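Side-chain contacts in proton-dependent oligopeptide transporter family protein (Xanthomonas campestris, PDB 6EI3), which probably carries small peptides across the bacterial membrane together with protons, as a POT-family member of the major facilitator superfamily: residues S311-Q316 against L401-L406; R318-P323 against V386-G391. All coordinates share one frame; numbering follows the deposited sequence.

Interaction 1: residues S311-Q316 against L401-L406; sequences STWVLQ and LPYALL
The indole of Trp313 drives the edge of its six-membered ring into one face of the Tyr403 phenol, a T-shaped (edge-to-face) pair with planes at 87° and centroids 4.9 Å apart. Trp313 CZ3 stands 3.6 Å above the phenol plane, over its centre, while Trp313 CE3 comes within 3.5 Å of Tyr403 CE2. At another part of the same indole edge, Trp313 CH2 lies 3.4 Å from Pro402 O, near the indole plane; that carbonyl oxygen already accepts the helical bond from Leu406 N. Pro402 CB closes on Trp313 CH2 at 3.7 Å. A methyl of Leu406, CD2, reaches the same CH2 at 3.5 Å, approaching obliquely to the ring.

The axes of helix 312-316 and helix 401-406 run almost antiparallel, at 165°, yet they stay 13.0 Å apart at closest approach, so the large indole has to bridge the gap. Its CG sits anti to the carbonyl carbon (chi1 -67°), which extends the ring toward Pro402 and its helical neighbours. From helix 363-389, Val381 touches both Trp313 and Pro402, and the Trp378 ring meets the indole at an inclined angle. Gln399 NE2 binds both Trp313 O and Gln316 OE1, tying the main chain of Trp313 and the side chain of Gln316 to the residue just before helix 400-424.

No hydrogen bond crosses between the two segments. Direct cohesion between them therefore rests on close packing and on aromatic C-H edges meeting a pi face and a carbonyl oxygen, a chemistry suited to a buried helix interface in a membrane transporter.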
loop_
_atom_site.group_PDB
_atom_site.type_symbol
_atom_site.label_atom_id
_atom_site.label_comp_id
_atom_site.label_asym_id
_atom_site.label_seq_id
_atom_site.Cartn_x
_atom_site.Cartn_y
_atom_site.Cartn_z
ATOM N N SER A 311 4.832 -11.152 -6.107
ATOM C CA SER A 311 5.480 -12.230 -5.389
ATOM C C SER A 311 4.896 -13.586 -5.799
ATOM O O SER A 311 5.424 -14.217 -6.711
ATOM C CB SER A 311 5.422 -11.975 -3.883
ATOM O OG SER A 311 4.095 -11.995 -3.381
ATOM N N THR A 312 3.770 -13.985 -5.194
ATOM C CA THR A 312 3.063 -15.219 -5.499
ATOM C C THR A 312 2.787 -15.386 -7.022
ATOM O O THR A 312 3.002 -16.471 -7.556
ATOM C CB THR A 312 1.762 -15.261 -4.686
ATOM O OG1 THR A 312 2.062 -15.158 -3.281
ATOM C CG2 THR A 312 0.948 -16.510 -4.964
ATOM N N TRP A 313 2.298 -14.333 -7.706
ATOM C CA TRP A 313 1.998 -14.476 -9.143
ATOM C C TRP A 313 3.255 -14.606 -9.990
ATOM O O TRP A 313 3.248 -15.325 -10.990
ATOM C CB TRP A 313 1.138 -13.332 -9.657
ATOM C CG TRP A 313 -0.266 -13.294 -9.109
ATOM C CD1 TRP A 313 -0.742 -13.907 -7.986
ATOM C CD2 TRP A 313 -1.353 -12.528 -9.642
ATOM N NE1 TRP A 313 -2.080 -13.618 -7.821
ATOM C CE2 TRP A 313 -2.475 -12.753 -8.813
ATOM C CE3 TRP A 313 -1.505 -11.720 -10.781
ATOM C CZ2 TRP A 313 -3.724 -12.175 -9.069
ATOM C CZ3 TRP A 313 -2.745 -11.156 -11.048
ATOM C CH2 TRP A 313 -3.845 -11.399 -10.210
ATOM N N VAL A 314 4.328 -13.914 -9.601
ATOM C CA VAL A 314 5.611 -14.024 -10.326
ATOM C C VAL A 314 6.131 -15.451 -10.218
ATOM O O VAL A 314 6.540 -16.036 -11.231
ATOM C CB VAL A 314 6.669 -12.973 -9.876
ATOM C CG1 VAL A 314 8.046 -13.305 -10.437
ATOM C CG2 VAL A 314 6.251 -11.560 -10.285
ATOM N N LEU A 315 6.088 -16.020 -8.995
ATOM C CA LEU A 315 6.545 -17.384 -8.713
ATOM C C LEU A 315 5.743 -18.397 -9.513
ATOM O O LEU A 315 6.295 -19.395 -9.947
ATOM C CB LEU A 315 6.468 -17.682 -7.209
ATOM C CG LEU A 315 7.450 -16.888 -6.341
ATOM C CD1 LEU A 315 7.095 -16.982 -4.859
ATOM C CD2 LEU A 315 8.937 -17.271 -6.640
ATOM N N GLN A 316 4.443 -18.143 -9.709
ATOM C CA GLN A 316 3.592 -18.984 -10.549
ATOM C C GLN A 316 4.036 -18.820 -12.007
ATOM O O GLN A 316 4.269 -19.812 -12.685
ATOM C CB GLN A 316 2.099 -18.604 -10.417
ATOM C CG GLN A 316 1.209 -19.474 -11.307
ATOM C CD GLN A 316 -0.246 -19.099 -11.260
ATOM O OE1 GLN A 316 -0.655 -18.059 -11.760
ATOM N NE2 GLN A 316 -1.063 -19.986 -10.741
ATOM N N LEU A 401 -6.183 -13.209 -17.491
ATOM C CA LEU A 401 -7.490 -13.372 -16.826
ATOM C C LEU A 401 -7.449 -12.861 -15.367
ATOM O O LEU A 401 -8.130 -11.875 -15.102
ATOM C CB LEU A 401 -8.037 -14.804 -16.937
ATOM C CG LEU A 401 -9.351 -15.124 -16.200
ATOM C CD1 LEU A 401 -10.536 -14.321 -16.767
ATOM C CD2 LEU A 401 -9.654 -16.612 -16.284
ATOM N N PRO A 402 -6.610 -13.389 -14.440
ATOM C CA PRO A 402 -6.577 -12.784 -13.092
ATOM C C PRO A 402 -6.040 -11.350 -13.066
ATOM O O PRO A 402 -6.465 -10.607 -12.203
ATOM C CB PRO A 402 -5.720 -13.758 -12.273
ATOM C CG PRO A 402 -4.893 -14.511 -13.280
ATOM C CD PRO A 402 -5.762 -14.606 -14.504
ATOM N N TYR A 403 -5.168 -10.928 -14.014
ATOM C CA TYR A 403 -4.739 -9.523 -14.029
ATOM C C TYR A 403 -5.943 -8.608 -14.305
ATOM O O TYR A 403 -6.097 -7.589 -13.636
ATOM C CB TYR A 403 -3.621 -9.252 -15.065
ATOM C CG TYR A 403 -2.254 -9.211 -14.418
ATOM C CD1 TYR A 403 -1.833 -8.089 -13.708
ATOM C CD2 TYR A 403 -1.442 -10.340 -14.392
ATOM C CE1 TYR A 403 -0.630 -8.084 -13.011
ATOM C CE2 TYR A 403 -0.210 -10.330 -13.740
ATOM C CZ TYR A 403 0.190 -9.200 -13.051
ATOM O OH TYR A 403 1.381 -9.200 -12.386
ATOM N N ALA A 404 -6.794 -8.985 -15.275
ATOM C CA ALA A 404 -7.985 -8.211 -15.650
ATOM C C ALA A 404 -8.949 -8.117 -14.481
ATOM O O ALA A 404 -9.406 -7.022 -14.139
ATOM C CB ALA A 404 -8.679 -8.842 -16.863
ATOM N N LEU A 405 -9.226 -9.266 -13.843
ATOM C CA LEU A 405 -10.143 -9.336 -12.711
ATOM C C LEU A 405 -9.635 -8.516 -11.538
ATOM O O LEU A 405 -10.384 -7.686 -11.013
ATOM C CB LEU A 405 -10.403 -10.800 -12.300
ATOM C CG LEU A 405 -11.183 -11.655 -13.318
ATOM C CD1 LEU A 405 -10.949 -13.124 -13.081
ATOM C CD2 LEU A 405 -12.702 -11.320 -13.310
ATOM N N LEU A 406 -8.340 -8.699 -11.175
ATOM C CA LEU A 406 -7.721 -7.984 -10.048
ATOM C C LEU A 406 -7.635 -6.459 -10.259
ATOM O O LEU A 406 -7.874 -5.712 -9.312
ATOM C CB LEU A 406 -6.347 -8.577 -9.691
ATOM C CG LEU A 406 -5.556 -7.888 -8.555
ATOM C CD1 LEU A 406 -6.248 -8.055 -7.180
ATOM C CD2 LEU A 406 -4.131 -8.376 -8.516
#

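Interaction 2: residues R318-P323 against V386-G391; sequences REMRMP and VAMDGG. With 78M ((2S)-2,3-dihydroxypropyl(7Z)-pentadec-7-enoate), chain K.
Met388 reaches from the last turn of its helix to the side-chain carbons of Glu319 and Met320. Its terminal methyl, CE, lies 3.6 Å from Glu319 CB, so it is the aliphatic root of the glutamate that is touched rather than the carboxylate. The thioether continues the contact: Met388 SD is 3.7 Å from Met320 CG, and the two methionine side chains cross at about a right angle. A bend at the last torsion of Met388 (chi3 74°) turns CE to a place where it meets Met320 CG as well as the glutamate. No hydrogen bond joins the segments.

One shell out, the Glu319 chain is bent at its second torsion and carries its carboxylate away from Met388, toward Arg318. There Glu319 OE2 is 3.8 Å from Arg318 NH1; this salt bridge is long, and the oxygen lies well off the guanidinium plane, so only a loose electrostatic attraction is likely. Farther along the loop, Pro323 CD rests 3.8 Å from C3 of a bound monoacylglycerol, near the ester end of the acyl chain.

The helix that carries Met388 stops just beyond it. Gly391, with positive phi (85°), is the C-prime residue of a Schellman motif, in which Gly391 N binds Met388 O at 3.1 Å and Glu392 N binds Ala387 O; this probably helps to fix the main chain from which Met388 projects. On the loop side, backbone hydrogen bonds between Arg321 and both Met394 and Ile396 couple the chain leaving helix 312-317 to the linker ahead of helix 400-424. The contact thus sits at the end of helix 363-389, with helix 25-30 against Arg318 and helix 471-495 against Val386 and Asp389, whose carboxylate is hydrogen-bonded through OD1 to Gln385 NE2 and through OD2 to Ser470 OG.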
loop_
_atom_site.group_PDB
_atom_site.type_symbol
_atom_site.label_atom_id
_atom_site.label_comp_id
_atom_site.label_asym_id
_atom_site.label_seq_id
_atom_site.Cartn_x
_atom_site.Cartn_y
_atom_site.Cartn_z
ATOM N N ARG A 318 6.796 -18.062 -13.449
ATOM C CA ARG A 318 8.090 -18.703 -13.736
ATOM C C ARG A 318 7.953 -20.153 -14.192
ATOM O O ARG A 318 8.801 -20.622 -14.935
ATOM C CB ARG A 318 8.995 -18.648 -12.494
ATOM C CG ARG A 318 9.545 -17.245 -12.183
ATOM C CD ARG A 318 10.553 -17.308 -11.039
ATOM N NE ARG A 318 11.795 -17.989 -11.432
ATOM C CZ ARG A 318 12.208 -19.153 -10.937
ATOM N NH1 ARG A 318 11.505 -19.774 -9.997
ATOM N NH2 ARG A 318 13.344 -19.687 -11.354
ATOM N N GLU A 319 6.906 -20.862 -13.734
ATOM C CA GLU A 319 6.665 -22.262 -14.090
ATOM C C GLU A 319 5.725 -22.413 -15.295
ATOM O O GLU A 319 5.394 -23.526 -15.669
ATOM C CB GLU A 319 6.128 -23.046 -12.873
ATOM C CG GLU A 319 6.998 -22.951 -11.624
ATOM C CD GLU A 319 8.439 -23.416 -11.739
ATOM O OE1 GLU A 319 8.676 -24.502 -12.320
ATOM O OE2 GLU A 319 9.332 -22.702 -11.226
ATOM N N MET A 320 5.281 -21.303 -15.882
ATOM C CA MET A 320 4.359 -21.340 -17.018
ATOM C C MET A 320 5.101 -21.286 -18.365
ATOM O O MET A 320 6.255 -20.881 -18.388
ATOM C CB MET A 320 3.336 -20.202 -16.879
ATOM C CG MET A 320 2.494 -20.348 -15.622
ATOM S SD MET A 320 1.352 -18.985 -15.368
ATOM C CE MET A 320 -0.055 -19.563 -16.391
ATOM N N ARG A 321 4.463 -21.714 -19.472
ATOM C CA ARG A 321 5.112 -21.679 -20.797
ATOM C C ARG A 321 5.191 -20.248 -21.318
ATOM O O ARG A 321 4.259 -19.466 -21.153
ATOM C CB ARG A 321 4.361 -22.530 -21.833
ATOM C CG ARG A 321 4.218 -24.011 -21.521
ATOM C CD ARG A 321 3.789 -24.782 -22.768
ATOM N NE ARG A 321 2.449 -24.418 -23.252
ATOM C CZ ARG A 321 2.204 -23.683 -24.336
ATOM N NH1 ARG A 321 3.208 -23.207 -25.067
ATOM N NH2 ARG A 321 0.956 -23.412 -24.694
ATOM N N MET A 322 6.296 -19.913 -21.969
ATOM C CA MET A 322 6.525 -18.577 -22.523
ATOM C C MET A 322 7.653 -18.636 -23.558
ATOM O O MET A 322 8.467 -19.561 -23.488
ATOM C CB MET A 322 6.882 -17.580 -21.389
ATOM C CG MET A 322 8.264 -17.791 -20.773
ATOM S SD MET A 322 8.494 -16.772 -19.306
ATOM C CE MET A 322 7.532 -17.672 -18.160
ATOM N N PRO A 323 7.768 -17.657 -24.488
ATOM C CA PRO A 323 8.911 -17.686 -25.426
ATOM C C PRO A 323 10.208 -17.319 -24.710
ATOM O O PRO A 323 10.172 -16.637 -23.669
ATOM C CB PRO A 323 8.540 -16.656 -26.490
ATOM C CG PRO A 323 7.533 -15.777 -25.867
ATOM C CD PRO A 323 6.891 -16.490 -24.726
ATOM N N VAL A 386 -4.032 -25.303 -10.238
ATOM C CA VAL A 386 -4.562 -26.684 -10.200
ATOM C C VAL A 386 -4.312 -27.387 -11.551
ATOM O O VAL A 386 -3.964 -28.563 -11.550
ATOM C CB VAL A 386 -6.049 -26.743 -9.736
ATOM C CG1 VAL A 386 -6.658 -28.126 -9.950
ATOM C CG2 VAL A 386 -6.189 -26.323 -8.277
ATOM N N ALA A 387 -4.450 -26.655 -12.685
ATOM C CA ALA A 387 -4.172 -27.194 -14.023
ATOM C C ALA A 387 -2.674 -27.498 -14.135
ATOM O O ALA A 387 -2.314 -28.584 -14.576
ATOM C CB ALA A 387 -4.603 -26.208 -15.104
ATOM N N MET A 388 -1.819 -26.601 -13.621
ATOM C CA MET A 388 -0.354 -26.763 -13.607
ATOM C C MET A 388 0.053 -27.964 -12.734
ATOM O O MET A 388 0.850 -28.792 -13.175
ATOM C CB MET A 388 0.343 -25.478 -13.107
ATOM C CG MET A 388 0.438 -24.358 -14.151
ATOM S SD MET A 388 0.802 -22.724 -13.415
ATOM C CE MET A 388 2.492 -22.921 -13.001
ATOM N N ASP A 389 -0.522 -28.077 -11.518
ATOM C CA ASP A 389 -0.237 -29.168 -10.585
ATOM C C ASP A 389 -0.597 -30.555 -11.164
ATOM O O ASP A 389 0.076 -31.532 -10.852
ATOM C CB ASP A 389 -0.917 -28.923 -9.220
ATOM C CG ASP A 389 -0.458 -27.662 -8.484
ATOM O OD1 ASP A 389 0.688 -27.212 -8.716
ATOM O OD2 ASP A 389 -1.236 -27.142 -7.659
ATOM N N GLY A 390 -1.630 -30.606 -12.009
ATOM C CA GLY A 390 -2.103 -31.822 -12.671
ATOM C C GLY A 390 -1.340 -32.208 -13.935
ATOM O O GLY A 390 -1.780 -33.087 -14.679
ATOM N N GLY A 391 -0.213 -31.548 -14.174
ATOM C CA GLY A 391 0.656 -31.806 -15.317
ATOM C C GLY A 391 0.302 -31.098 -16.609
ATOM O O GLY A 391 0.962 -31.323 -17.628
HETATM O O21 78M K . -0.840 -18.312 -26.429
HETATM C C20 78M K . -0.340 -17.668 -27.590
HETATM C C18 78M K . 0.301 -16.346 -27.237
HETATM O O19 78M K . -0.655 -15.485 -26.607
HETATM C C17 78M K . 0.921 -15.658 -28.434
HETATM O O2 78M K . 1.736 -14.622 -27.836
HETATM C C1 78M K . 3.058 -14.623 -28.064
HETATM O O1 78M K . 3.601 -15.291 -28.904
HETATM C C2 78M K . 3.771 -13.717 -27.107
HETATM C C3 78M K . 3.948 -14.372 -25.748
HETATM C C4 78M K . 4.396 -13.402 -24.672
HETATM C C5 78M K . 3.941 -13.793 -23.271
HETATM C C6 78M K . 2.447 -13.574 -22.993
HETATM C C7 78M K . 2.117 -12.120 -22.945
HETATM C C8 78M K . 1.052 -11.557 -22.419
HETATM C C9 78M K . 0.783 -10.087 -22.388
HETATM C C10 78M K . 1.478 -9.403 -21.201
HETATM C C11 78M K . 2.856 -8.804 -21.482
HETATM C C12 78M K . 2.851 -7.418 -22.114
HETATM C C13 78M K . 2.265 -6.322 -21.235
HETATM C C15 78M K . 1.448 -3.952 -21.065
HETATM C C14 78M K . 2.030 -5.012 -21.962
#

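Interaction 1 is wholly buried, whereas interaction 2 lies farther from the chain's centre and is only partly buried. Their centres are 13 Å apart, and they meet where Gln316 O approaches Met388 CE at 3.6 Å. Both use the chain that runs through helix 312-317: its helical part faces helix 400-424, and the loop that follows meets the end of helix 363-389, which precedes helix 400-424 in sequence. Chemistry follows place. The inner contact is centred on an aromatic pair, with aliphatic carbons packed around it; the outer one relies on a single flexible thioether side chain, Met388, against aliphatic carbons, beside charged side chains and bound lipid. Gln399 borders both.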